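Mandelate racemase/muconate lactonizing enzyme, C-terminal domain protein (Paracoccus denitrificans, PDB 4DWD) binds magnesium and, as a member of the mandelate racemase/muconate lactonizing enzyme family, may act as a hydro-lyase. Local coordinates at residues G195-N200 / W221-V226; Y129-G134 / K160-G165; G206-G211 / Q239-T244. All blocks are in the same frame, centred on the assembly; numbering follows the deposited sequence.

Contact 1: residues G195-N200 / W221-V226; sequences GFDANN and WFEEPV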
ATOM      1  N   GLY B 195      29.327  -1.562  16.355  1.00 10.05           N
ATOM      2  CA  GLY B 195      28.140  -0.752  16.061  1.00  9.46           C
ATOM      3  C   GLY B 195      28.484   0.730  16.066  1.00  9.45           C
ATOM      4  O   GLY B 195      29.479   1.160  16.667  1.00  9.44           O
ATOM      5  N   PHE B 196      27.649   1.516  15.396  1.00  9.25           N
ATOM      6  CA  PHE B 196      27.838   2.957  15.297  1.00  8.84           C
ATOM      7  C   PHE B 196      26.526   3.601  15.723  1.00  9.28           C
ATOM      8  O   PHE B 196      25.472   3.291  15.153  1.00  9.78           O
ATOM      9  CB  PHE B 196      28.182   3.296  13.839  1.00  9.19           C
ATOM     10  CG  PHE B 196      28.482   4.755  13.575  1.00  8.56           C
ATOM     11  CD1 PHE B 196      27.468   5.718  13.593  1.00  9.22           C
ATOM     12  CD2 PHE B 196      29.773   5.161  13.237  1.00  9.52           C
ATOM     13  CE1 PHE B 196      27.740   7.055  13.311  1.00 10.36           C
ATOM     14  CE2 PHE B 196      30.044   6.493  12.961  1.00 10.17           C
ATOM     15  CZ  PHE B 196      29.030   7.447  13.005  1.00 10.31           C
ATOM     16  N   ASP B 197      26.590   4.484  16.717  1.00  9.38           N
ATOM     17  CA  ASP B 197      25.400   5.169  17.220  1.00  9.81           C
ATOM     18  C   ASP B 197      25.514   6.644  16.850  1.00 10.23           C
ATOM     19  O   ASP B 197      26.368   7.365  17.378  1.00 10.40           O
ATOM     20  CB  ASP B 197      25.307   4.952  18.736  1.00 10.25           C
ATOM     21  CG  ASP B 197      24.033   5.520  19.354  1.00 12.80           C
ATOM     22  OD1 ASP B 197      23.314   6.292  18.712  1.00 11.67           O
ATOM     23  OD2 ASP B 197      23.780   5.182  20.522  1.00 14.23           O
ATOM     24  N   ALA B 198      24.673   7.072  15.911  1.00  9.77           N
ATOM     25  CA  ALA B 198      24.666   8.449  15.430  1.00 10.66           C
ATOM     26  C   ALA B 198      24.044   9.453  16.391  1.00 10.92           C
ATOM     27  O   ALA B 198      24.207  10.664  16.198  1.00 11.57           O
ATOM     28  CB  ALA B 198      23.956   8.531  14.085  1.00 10.63           C
ATOM     29  N   ASN B 199      23.310   8.967  17.396  1.00 10.01           N
ATOM     30  CA  ASN B 199      22.596   9.864  18.317  1.00 11.40           C
ATOM     31  C   ASN B 199      21.868  10.961  17.537  1.00 11.08           C
ATOM     32  O   ASN B 199      21.961  12.149  17.857  1.00 11.31           O
ATOM     33  CB  ASN B 199      23.547  10.443  19.378  1.00 12.79           C
ATOM     34  CG  ASN B 199      24.133   9.371  20.270  1.00 13.73           C
ATOM     35  OD1 ASN B 199      25.322   9.053  20.181  1.00 14.80           O
ATOM     36  ND2 ASN B 199      23.303   8.790  21.123  1.00 14.98           N
ATOM     37  N   ASN B 200      21.137  10.528  16.509  1.00 10.09           N
ATOM     38  CA  ASN B 200      20.166  11.370  15.803  1.00 10.54           C
ATOM     39  C   ASN B 200      20.818  12.461  14.960  1.00 10.98           C
ATOM     40  O   ASN B 200      20.201  13.497  14.692  1.00 12.24           O
ATOM     41  CB  ASN B 200      19.157  11.964  16.804  1.00 11.87           C
ATOM     42  CG  ASN B 200      18.597  10.921  17.748  1.00 11.79           C
ATOM     43  OD1 ASN B 200      18.929  10.919  18.934  1.00 12.72           O
ATOM     44  ND2 ASN B 200      17.752  10.028  17.238  1.00 12.04           N
ATOM     45  N   TRP B 221      25.672  -2.808  13.231  1.00 10.29           N
ATOM     46  CA  TRP B 221      24.423  -2.062  13.365  1.00  9.81           C
ATOM     47  C   TRP B 221      24.667  -0.593  13.417  1.00  9.06           C
ATOM     48  O   TRP B 221      25.794  -0.149  13.676  1.00  8.88           O
ATOM     49  CB  TRP B 221      23.553  -2.552  14.535  1.00 10.13           C
ATOM     50  CG  TRP B 221      23.887  -2.086  15.921  1.00 10.25           C
ATOM     51  CD1 TRP B 221      23.299  -1.036  16.624  1.00 11.12           C
ATOM     52  CD2 TRP B 221      24.859  -2.674  16.838  1.00 10.88           C
ATOM     53  NE1 TRP B 221      23.817  -0.947  17.894  1.00 11.12           N
ATOM     54  CE2 TRP B 221      24.762  -1.915  18.084  1.00 11.16           C
ATOM     55  CE3 TRP B 221      25.749  -3.741  16.764  1.00 11.21           C
ATOM     56  CZ2 TRP B 221      25.556  -2.211  19.188  1.00 11.45           C
ATOM     57  CZ3 TRP B 221      26.540  -4.029  17.885  1.00 12.21           C
ATOM     58  CH2 TRP B 221      26.443  -3.280  19.064  1.00 13.16           C
ATOM     59  N   PHE B 222      23.595   0.158  13.179  1.00  9.08           N
ATOM     60  CA  PHE B 222      23.628   1.616  12.986  1.00  8.61           C
ATOM     61  C   PHE B 222      22.459   2.187  13.769  1.00  8.69           C
ATOM     62  O   PHE B 222      21.309   2.060  13.355  1.00  8.84           O
ATOM     63  CB  PHE B 222      23.499   1.891  11.482  1.00  8.96           C
ATOM     64  CG  PHE B 222      23.656   3.338  11.046  1.00  8.60           C
ATOM     65  CD1 PHE B 222      24.337   4.308  11.808  1.00  9.13           C
ATOM     66  CD2 PHE B 222      23.175   3.709   9.787  1.00  8.57           C
ATOM     67  CE1 PHE B 222      24.492   5.614  11.319  1.00  9.16           C
ATOM     68  CE2 PHE B 222      23.321   5.010   9.310  1.00  8.96           C
ATOM     69  CZ  PHE B 222      23.982   5.961  10.064  1.00  8.76           C
ATOM     70  N   GLU B 223      22.761   2.772  14.927  1.00  9.27           N
ATOM     71  CA  GLU B 223      21.749   3.168  15.890  1.00  9.30           C
ATOM     72  C   GLU B 223      21.339   4.627  15.725  1.00 10.16           C
ATOM     73  O   GLU B 223      22.190   5.505  15.564  1.00 10.21           O
ATOM     74  CB  GLU B 223      22.290   2.900  17.303  1.00 10.24           C
ATOM     75  CG  GLU B 223      21.312   3.128  18.439  1.00 11.28           C
ATOM     76  CD  GLU B 223      21.757   2.475  19.738  1.00 14.59           C
ATOM     77  OE1 GLU B 223      22.560   1.514  19.690  1.00 11.87           O
ATOM     78  OE2 GLU B 223      21.268   2.906  20.805  1.00 17.04           O
ATOM     79  N   GLU B 224      20.024   4.862  15.780  1.00  9.63           N
ATOM     80  CA  GLU B 224      19.440   6.210  15.803  0.50 10.43           C
ATOM     81  C   GLU B 224      20.037   7.166  14.751  1.00 10.10           C
ATOM     82  O   GLU B 224      20.494   8.265  15.074  1.00 10.00           O
ATOM     83  CB  GLU B 224      19.522   6.807  17.218  0.50 12.12           C
ATOM     84  CG  GLU B 224      18.733   6.038  18.274  0.50 16.31           C
ATOM     85  CD  GLU B 224      17.276   6.471  18.391  0.50 17.04           C
ATOM     86  OE1 GLU B 224      16.933   7.614  18.000  0.50 14.55           O
ATOM     87  OE2 GLU B 224      16.463   5.684  18.905  0.50 14.92           O
ATOM     88  N   PRO B 225      19.999   6.769  13.460  1.00  9.05           N
ATOM     89  CA  PRO B 225      20.617   7.640  12.447  1.00  9.70           C
ATOM     90  C   PRO B 225      19.969   9.028  12.275  1.00 10.20           C
ATOM     91  O   PRO B 225      20.686  10.010  12.047  1.00 10.25           O
ATOM     92  CB  PRO B 225      20.492   6.820  11.143  1.00 10.27           C
ATOM     93  CG  PRO B 225      19.434   5.790  11.419  1.00 10.11           C
ATOM     94  CD  PRO B 225      19.562   5.477  12.887  1.00 10.02           C
ATOM     95  N   VAL B 226      18.636   9.099  12.348  1.00  9.63           N
ATOM     96  CA  VAL B 226      17.913  10.362  12.131  1.00  9.96           C
ATOM     97  C   VAL B 226      17.245  10.812  13.427  1.00  9.63           C
ATOM     98  O   VAL B 226      17.251  10.073  14.417  1.00  9.51           O
ATOM     99  CB  VAL B 226      16.886  10.242  10.972  1.00  9.94           C
ATOM    100  CG1 VAL B 226      17.604   9.810   9.698  1.00 10.48           C
ATOM    101  CG2 VAL B 226      15.742   9.276  11.314  1.00 10.05           C
TER
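Asp197 and Glu223 both carry CG anti to the backbone N (chi1 -175° and -174°), which sends their carboxylates off the same face of two neighbouring parallel strands. The planes stack 22° apart, with Asp197 OD2 only 3.4 Å from Glu223 OE2. Lys160 partly eases the like charges, through a salt bridge to Glu223 OE1 and a long, weak pair with Asp197 OD2; a metal would probably complete the relief. Both residues are ligands of a calcium site seen in this protein, with Glu249 as the third, its ion absent from this chain. Glu223 OE1 lies in the indole plane of Trp221 and accepts from NE1 with its anti lone pair. An Asx turn fixes Asp197: its OD1 accepts from Asn199 N. Gly195 CA sits over the centre of the six-membered ring of Trp221, 3.8 Å from its centroid. On the other face of the sheet Phe196 CD1 meets Phe222 CE1 at 3.7 Å, side by side.

Backbone bonds zip the strands: Phe196 N to Trp221 O at 3.0 Å, Glu223 N to Phe196 O at 2.8 Å and Ala198 N to Glu223 O. Past the strand ends, Asn200 ND2 gives a nearly straight bond to Val226 O at 2.9 Å and, in one of two modelled conformers, another to Glu224 OE1 at 2.7 Å, both partners near its amide plane.

The strands belong to a beta-alpha-beta unit of the TIM-like barrel. Helix 204-216 packs on Phe196 and Phe222, helix 231-240 on Pro225 and Val226, while strands 158-162 and 244-246 extend the sheet.

Contact 2: residues Y129-G134 / K160-G165; sequences YSSIGG and KIRWDG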
ATOM      1  N   TYR B 129      28.796  -5.473  25.599  1.00 12.44           N
ATOM      2  CA  TYR B 129      29.473  -4.655  24.589  1.00 12.30           C
ATOM      3  C   TYR B 129      29.896  -3.331  25.199  1.00 11.93           C
ATOM      4  O   TYR B 129      29.154  -2.742  25.990  1.00 12.63           O
ATOM      5  CB  TYR B 129      28.630  -4.485  23.307  1.00 12.88           C
ATOM      6  CG  TYR B 129      27.457  -3.512  23.303  1.00 11.31           C
ATOM      7  CD1 TYR B 129      27.660  -2.146  23.112  1.00 11.04           C
ATOM      8  CD2 TYR B 129      26.133  -3.970  23.415  1.00 11.91           C
ATOM      9  CE1 TYR B 129      26.591  -1.260  23.054  1.00 12.17           C
ATOM     10  CE2 TYR B 129      25.055  -3.087  23.362  1.00 11.44           C
ATOM     11  CZ  TYR B 129      25.295  -1.735  23.182  1.00 11.70           C
ATOM     12  OH  TYR B 129      24.258  -0.842  23.119  1.00 12.45           O
ATOM     13  N   SER B 130      31.105  -2.883  24.865  1.00 13.01           N
ATOM     14  CA  SER B 130      31.605  -1.603  25.345  1.00 12.92           C
ATOM     15  C   SER B 130      30.952  -0.500  24.534  1.00 12.67           C
ATOM     16  O   SER B 130      31.150  -0.415  23.310  1.00 12.68           O
ATOM     17  CB  SER B 130      33.127  -1.517  25.197  1.00 13.43           C
ATOM     18  OG  SER B 130      33.779  -2.503  25.973  1.00 14.52           O
ATOM     19  N   SER B 131      30.170   0.329  25.219  1.00 12.54           N
ATOM     20  CA  SER B 131      29.434   1.414  24.593  1.00 12.47           C
ATOM     21  C   SER B 131      30.168   2.708  24.935  1.00 12.80           C
ATOM     22  O   SER B 131      30.170   3.133  26.091  1.00 13.32           O
ATOM     23  CB  SER B 131      28.008   1.417  25.122  1.00 12.99           C
ATOM     24  OG  SER B 131      27.210   2.346  24.422  1.00 14.29           O
ATOM     25  N   ILE B 132      30.798   3.303  23.923  1.00 12.45           N
ATOM     26  CA  ILE B 132      31.767   4.389  24.090  1.00 12.46           C
ATOM     27  C   ILE B 132      31.239   5.672  23.462  1.00 12.60           C
ATOM     28  O   ILE B 132      31.130   5.778  22.231  1.00 12.39           O
ATOM     29  CB  ILE B 132      33.106   3.990  23.449  1.00 12.98           C
ATOM     30  CG1 ILE B 132      33.535   2.624  24.013  1.00 14.40           C
ATOM     31  CG2 ILE B 132      34.142   5.098  23.622  1.00 13.92           C
ATOM     32  CD1 ILE B 132      34.714   1.985  23.332  1.00 15.23           C
ATOM     33  N   GLY B 133      30.920   6.646  24.307  1.00 14.21           N
ATOM     34  CA  GLY B 133      30.247   7.863  23.854  1.00 13.50           C
ATOM     35  C   GLY B 133      31.182   9.024  23.606  1.00 13.40           C
ATOM     36  O   GLY B 133      32.391   8.914  23.806  1.00 14.92           O
ATOM     37  N   GLY B 134      30.604  10.139  23.167  1.00 14.38           N
ATOM     38  CA  GLY B 134      31.323  11.402  23.066  1.00 14.83           C
ATOM     39  C   GLY B 134      32.309  11.507  21.921  1.00 15.09           C
ATOM     40  O   GLY B 134      33.289  12.240  22.010  1.00 16.45           O
ATOM     41  N   LYS B 160      30.515  -0.457  20.586  1.00 10.71           N
ATOM     42  CA  LYS B 160      29.667   0.536  19.919  1.00 10.17           C
ATOM     43  C   LYS B 160      30.261   1.899  20.170  1.00 10.38           C
ATOM     44  O   LYS B 160      30.530   2.248  21.323  1.00 11.78           O
ATOM     45  CB  LYS B 160      28.219   0.480  20.437  1.00 11.20           C
ATOM     46  CG  LYS B 160      27.252   1.377  19.670  1.00 11.54           C
ATOM     47  CD  LYS B 160      25.819   1.266  20.153  1.00 11.70           C
ATOM     48  CE  LYS B 160      25.580   2.136  21.375  1.00 11.36           C
ATOM     49  NZ  LYS B 160      24.252   1.863  21.998  1.00 10.84           N
ATOM     50  N   ILE B 161      30.489   2.648  19.096  1.00  9.26           N
ATOM     51  CA  ILE B 161      30.971   4.030  19.204  1.00  9.61           C
ATOM     52  C   ILE B 161      29.800   4.992  18.987  1.00 10.08           C
ATOM     53  O   ILE B 161      29.092   4.916  17.976  1.00  9.79           O
ATOM     54  CB  ILE B 161      32.162   4.326  18.256  1.00  9.81           C
ATOM     55  CG1 ILE B 161      31.884   3.833  16.816  1.00  9.78           C
ATOM     56  CG2 ILE B 161      33.408   3.656  18.824  1.00 10.69           C
ATOM     57  CD1 ILE B 161      32.976   4.187  15.812  1.00 10.61           C
ATOM     58  N   ARG B 162      29.586   5.872  19.959  1.00 10.05           N
ATOM     59  CA  ARG B 162      28.438   6.793  19.937  1.00 10.18           C
ATOM     60  C   ARG B 162      28.925   8.217  19.785  1.00 11.28           C
ATOM     61  O   ARG B 162      30.001   8.567  20.273  1.00 11.21           O
ATOM     62  CB  ARG B 162      27.609   6.688  21.228  1.00 11.22           C
ATOM     63  CG  ARG B 162      27.471   5.287  21.808  1.00 11.99           C
ATOM     64  CD  ARG B 162      26.351   5.206  22.851  1.00 13.30           C
ATOM     65  NE  ARG B 162      26.470   6.288  23.827  1.00 15.34           N
ATOM     66  CZ  ARG B 162      27.240   6.251  24.915  1.00 14.27           C
ATOM     67  NH1 ARG B 162      27.945   5.161  25.216  1.00 14.02           N
ATOM     68  NH2 ARG B 162      27.298   7.309  25.709  1.00 16.57           N
ATOM     69  N   TRP B 163      28.113   9.047  19.140  1.00 12.19           N
ATOM     70  CA  TRP B 163      28.530  10.399  18.809  1.00 12.82           C
ATOM     71  C   TRP B 163      28.232  11.418  19.846  1.00 16.77           C
ATOM     72  O   TRP B 163      29.101  12.234  20.181  1.00 17.56           O
ATOM     73  CB  TRP B 163      28.012  10.795  17.423  1.00 13.11           C
ATOM     74  CG  TRP B 163      29.159  10.752  16.462  1.00 13.53           C
ATOM     75  CD1 TRP B 163      29.691  11.810  15.735  1.00 14.80           C
ATOM     76  CD2 TRP B 163      30.029   9.608  16.175  1.00 12.92           C
ATOM     77  NE1 TRP B 163      30.783  11.404  15.019  1.00 13.64           N
ATOM     78  CE2 TRP B 163      31.045  10.093  15.244  1.00 13.18           C
ATOM     79  CE3 TRP B 163      30.064   8.269  16.580  1.00 12.50           C
ATOM     80  CZ2 TRP B 163      32.035   9.255  14.733  1.00 12.89           C
ATOM     81  CZ3 TRP B 163      31.060   7.438  16.066  1.00 12.15           C
ATOM     82  CH2 TRP B 163      32.036   7.925  15.172  1.00 11.85           C
ATOM     83  N   ASP B 164      27.013  11.381  20.367  1.00 14.80           N
ATOM     84  CA  ASP B 164      26.558  12.360  21.352  1.00 17.53           C
ATOM     85  C   ASP B 164      26.855  13.809  20.948  1.00 18.92           C
ATOM     86  O   ASP B 164      27.383  14.594  21.744  1.00 20.82           O
ATOM     87  CB  ASP B 164      27.140  12.032  22.728  1.00 18.30           C
ATOM     88  CG  ASP B 164      26.678  10.690  23.224  1.00 19.30           C
ATOM     89  OD1 ASP B 164      25.444  10.511  23.319  1.00 19.72           O
ATOM     90  OD2 ASP B 164      27.534   9.813  23.474  1.00 17.78           O
ATOM     91  N   GLY B 165      26.495  14.156  19.714  1.00 17.84           N
ATOM     92  CA  GLY B 165      26.633  15.531  19.232  1.00 20.96           C
ATOM     93  C   GLY B 165      25.445  16.410  19.613  1.00 22.93           C
ATOM     94  O   GLY B 165      24.543  15.987  20.336  1.00 22.20           O
TER
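Ser130 and Ile132 are bonded through their backbones to Lys160 and Arg162 across two adjacent parallel strands. Lys160 N gives to Ser130 O at 2.8 Å, Ile132 N to Lys160 O at 2.8 Å, and Arg162 N to Ile132 O at 2.7 Å, an unbroken ladder of a beta-alpha-beta unit of the barrel. Beyond the strand ends Gly134 N continues the link, meeting the anti lone pair of Asp164 OD2 at 3.1 Å.

Among the polar side chains, Lys160 NZ donates to Tyr129 OH at 2.9 Å. The lysine chain leaves with CG anti to the backbone N and bends about CG-CD (chi3 82°), which carries the ammonium group over to the phenol oxygen and also to Glu223, its salt-bridge partner. Arg162 NH1 donates to Ser131 OG at 3.0 Å, with the oxygen 22° out of the guanidinium plane; that hydroxyl has a second partner in Glu324. The same NH1 forms a salt bridge with Asp327, and NH2 pairs with Asp164 OD2 of its own segment.

Van der Waals contacts fill the remainder. Tyr129 CE1 lies 3.5 Å from Lys160 CB, the phenol crossing the lysine chain. Gly133 CA lies over one guanidinium face of Arg162, toward its rim, where the absence of a side chain allows the flat group to pack on the backbone. From the sheet face bearing Ile132 and Ile161, both isoleucines reach helix 140-154.

Chemically, two cations are held among acidic groups toward the C-terminal end of strand 158-162. Tyr129 OH and the metal ligand Glu223 together hold the ammonium group of Lys160, while Arg162 joins Ser131, Asp164 and Asp327.

Contact 3: residues G206-G211 / Q239-T244; sequences GAIRVG and QRLDIT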
ATOM      1  N   GLY B 206      21.977  11.970   4.615  1.00  9.19           N
ATOM      2  CA  GLY B 206      23.237  11.801   5.336  1.00 10.54           C
ATOM      3  C   GLY B 206      23.331  10.414   5.942  1.00  9.69           C
ATOM      4  O   GLY B 206      24.413   9.807   5.973  1.00  9.92           O
ATOM      5  N   ALA B 207      22.210   9.927   6.476  1.00  8.79           N
ATOM      6  CA  ALA B 207      22.152   8.593   7.081  1.00  8.99           C
ATOM      7  C   ALA B 207      22.427   7.486   6.075  1.00  9.28           C
ATOM      8  O   ALA B 207      23.131   6.531   6.373  1.00  9.41           O
ATOM      9  CB  ALA B 207      20.801   8.366   7.734  1.00  9.15           C
ATOM     10  N   ILE B 208      21.863   7.609   4.880  1.00  9.26           N
ATOM     11  CA  ILE B 208      22.127   6.654   3.798  0.50  9.61           C
ATOM     12  C   ILE B 208      23.623   6.667   3.457  1.00  9.76           C
ATOM     13  O   ILE B 208      24.263   5.613   3.338  1.00 10.11           O
ATOM     14  CB  ILE B 208      21.286   6.974   2.531  0.50  9.86           C
ATOM     15  CG1 ILE B 208      19.783   6.882   2.821  0.50  9.71           C
ATOM     16  CG2 ILE B 208      21.652   6.047   1.370  0.50 10.17           C
ATOM     17  CD1 ILE B 208      19.342   5.531   3.345  0.50  9.74           C
ATOM     18  N   ARG B 209      24.179   7.868   3.317  1.00  9.43           N
ATOM     19  CA  ARG B 209      25.601   8.014   2.976  1.00 10.15           C
ATOM     20  C   ARG B 209      26.517   7.383   4.041  1.00  9.81           C
ATOM     21  O   ARG B 209      27.415   6.584   3.723  1.00 11.04           O
ATOM     22  CB  ARG B 209      25.925   9.499   2.776  1.00 10.48           C
ATOM     23  CG  ARG B 209      27.331   9.779   2.276  1.00 11.95           C
ATOM     24  CD  ARG B 209      27.531  11.279   2.085  1.00 13.71           C
ATOM     25  NE  ARG B 209      28.786  11.576   1.402  1.00 16.63           N
ATOM     26  CZ  ARG B 209      28.932  11.726   0.085  1.00 15.74           C
ATOM     27  NH1 ARG B 209      30.130  11.994  -0.398  1.00 16.57           N
ATOM     28  NH2 ARG B 209      27.899  11.605  -0.751  1.00 16.72           N
ATOM     29  N   VAL B 210      26.282   7.710   5.308  1.00  9.32           N
ATOM     30  CA  VAL B 210      27.054   7.089   6.384  1.00  9.60           C
ATOM     31  C   VAL B 210      26.818   5.573   6.449  1.00  9.34           C
ATOM     32  O   VAL B 210      27.769   4.808   6.587  1.00  9.42           O
ATOM     33  CB  VAL B 210      26.756   7.771   7.734  1.00  9.74           C
ATOM     34  CG1 VAL B 210      27.439   7.052   8.891  1.00  9.83           C
ATOM     35  CG2 VAL B 210      27.233   9.209   7.675  1.00 11.26           C
ATOM     36  N   GLY B 211      25.558   5.152   6.341  1.00  9.32           N
ATOM     37  CA  GLY B 211      25.221   3.731   6.308  1.00  9.55           C
ATOM     38  C   GLY B 211      26.005   2.937   5.282  1.00  9.12           C
ATOM     39  O   GLY B 211      26.520   1.858   5.597  1.00  9.08           O
ATOM     40  N   GLN B 239      14.881   0.276   6.038  1.00  8.79           N
ATOM     41  CA  GLN B 239      14.561  -0.592   4.917  1.00  9.20           C
ATOM     42  C   GLN B 239      15.437  -0.346   3.703  1.00  9.26           C
ATOM     43  O   GLN B 239      15.627  -1.252   2.905  1.00 11.22           O
ATOM     44  CB  GLN B 239      13.086  -0.478   4.551  1.00 10.84           C
ATOM     45  CG  GLN B 239      12.166  -1.099   5.592  1.00 10.69           C
ATOM     46  CD  GLN B 239      12.321  -2.605   5.700  1.00 11.00           C
ATOM     47  OE1 GLN B 239      12.350  -3.319   4.686  1.00 14.07           O
ATOM     48  NE2 GLN B 239      12.431  -3.101   6.927  1.00 11.33           N
ATOM     49  N   ARG B 240      15.975   0.867   3.580  1.00  8.63           N
ATOM     50  CA  ARG B 240      16.803   1.217   2.413  1.00  9.24           C
ATOM     51  C   ARG B 240      18.218   0.657   2.533  1.00  9.35           C
ATOM     52  O   ARG B 240      18.823   0.334   1.527  1.00 11.03           O
ATOM     53  CB  ARG B 240      16.827   2.732   2.201  1.00  9.98           C
ATOM     54  CG  ARG B 240      15.535   3.230   1.569  1.00 10.80           C
ATOM     55  CD  ARG B 240      15.410   4.738   1.536  1.00 11.77           C
ATOM     56  NE  ARG B 240      16.283   5.295   0.511  1.00 12.93           N
ATOM     57  CZ  ARG B 240      16.338   6.580   0.199  1.00 14.54           C
ATOM     58  NH1 ARG B 240      15.570   7.456   0.842  1.00 16.03           N
ATOM     59  NH2 ARG B 240      17.172   6.984  -0.752  1.00 15.82           N
ATOM     60  N   LEU B 241      18.724   0.526   3.755  1.00  8.36           N
ATOM     61  CA  LEU B 241      20.089   0.055   4.003  1.00  8.63           C
ATOM     62  C   LEU B 241      20.162  -1.448   4.210  1.00  9.31           C
ATOM     63  O   LEU B 241      19.132  -2.111   4.422  1.00 10.28           O
ATOM     64  CB  LEU B 241      20.680   0.773   5.221  1.00  8.29           C
ATOM     65  CG  LEU B 241      20.975   2.259   5.017  1.00  8.27           C
ATOM     66  CD1 LEU B 241      21.421   2.803   6.359  1.00  9.75           C
ATOM     67  CD2 LEU B 241      22.079   2.459   3.980  1.00 10.54           C
ATOM     68  N   ASP B 242      21.386  -1.981   4.147  1.00  8.81           N
ATOM     69  CA  ASP B 242      21.647  -3.375   4.494  1.00  8.92           C
ATOM     70  C   ASP B 242      22.062  -3.501   5.957  1.00  9.48           C
ATOM     71  O   ASP B 242      21.614  -4.415   6.653  1.00 10.07           O
ATOM     72  CB  ASP B 242      22.745  -3.967   3.600  1.00  8.73           C
ATOM     73  CG  ASP B 242      22.311  -4.142   2.154  1.00  9.65           C
ATOM     74  OD1 ASP B 242      21.087  -4.171   1.868  1.00  9.30           O
ATOM     75  OD2 ASP B 242      23.223  -4.247   1.310  1.00 11.19           O
ATOM     76  N   ILE B 243      22.926  -2.600   6.420  1.00  8.73           N
ATOM     77  CA  ILE B 243      23.329  -2.596   7.841  1.00  9.05           C
ATOM     78  C   ILE B 243      22.063  -2.448   8.690  1.00  9.08           C
ATOM     79  O   ILE B 243      21.141  -1.730   8.321  1.00  9.67           O
ATOM     80  CB  ILE B 243      24.358  -1.484   8.162  1.00  8.45           C
ATOM     81  CG1 ILE B 243      24.841  -1.597   9.627  1.00  8.73           C
ATOM     82  CG2 ILE B 243      23.795  -0.090   7.868  1.00  8.87           C
ATOM     83  CD1 ILE B 243      26.076  -0.765   9.918  1.00  9.17           C
ATOM     84  N   THR B 244      22.015  -3.147   9.816  1.00  8.72           N
ATOM     85  CA  THR B 244      20.829  -3.141  10.667  1.00  9.52           C
ATOM     86  C   THR B 244      20.689  -1.807  11.368  1.00  9.89           C
ATOM     87  O   THR B 244      21.530  -1.442  12.189  1.00 10.27           O
ATOM     88  CB  THR B 244      20.920  -4.234  11.727  1.00  9.78           C
ATOM     89  OG1 THR B 244      21.101  -5.493  11.075  1.00 10.50           O
ATOM     90  CG2 THR B 244      19.637  -4.264  12.583  1.00 11.59           C
TER
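The backbone of 206-211 is a continuous helical stretch, with Gly211 N bonded to Ala207 O, whereas 239-244 leaves helical geometry at Leu241 and continues as a loop; their closest CA atoms, Gly211 and Leu241, are 6.7 Å apart. This is packing between neighbouring outer helices of the TIM-like barrel, where the end of helix 231-240 and the loop into strand 244-246 lie against helix 204-216. No hydrogen bond crosses the contact.

Leu241 carries most of the contact. With CG anti to its carbonyl carbon (chi1 -69°) and the chain beyond extended, it spreads both methyls over the helix: CD1 lies 3.9 Å from Gly211 CA, and CD2 is 3.9 Å from Ile208 O. The bare CA of Gly211 lets the leucine come close to the helix backbone. Ile208 runs at a slant to Leu241; in one of its two modelled conformers CD1 is 4.0 Å from Leu241 CG, and the same methyl touches Arg240 CB at 3.9 Å. In that conformer Ile208 and Arg240 cross at about a right angle, and CD1 also lies over one guanidinium face, toward the rim. Beyond the leucine, Ile243 continues the seam against Gly211 and reaches Leu214 and Phe222.

The polar end of Arg240 is directed to other partners: NH1 makes a salt bridge with Glu236, and NH2 donates to Leu241 O of a second subunit. Asp242 pairs with Arg212 of a third subunit, so this end of helix 231-240 and the following loop also lie at an interface of the octamer. Within the chain, Glu215 OE2 accepts from both Asp242 N and Ile243 N, and just beside that tethered backbone Ile243 CG2 rests 4.0 Å from Gly211 O.

How the contacts relate
From the N terminus, contact 2 closes first, bringing 160-165 back beside 129-134 after helix 140-154. Contact 1 opens later, so the two are in series, yet they share one sheet because strand 158-162 neighbours strand 194-197: Asp197 N reaches Ile161 O, and the rings of Phe196 and Trp163 pack together. Contact 1 closes the loop through helix 204-216. Contact 3 starts on that helix and ends after strand 221-223, so contacts 1 and 3 cross, and Phe222 N meets Thr244 O where they touch. Contacts 2 and 3 do not touch. Together they tie consecutive barrel strands to one another and to the outer helix layer.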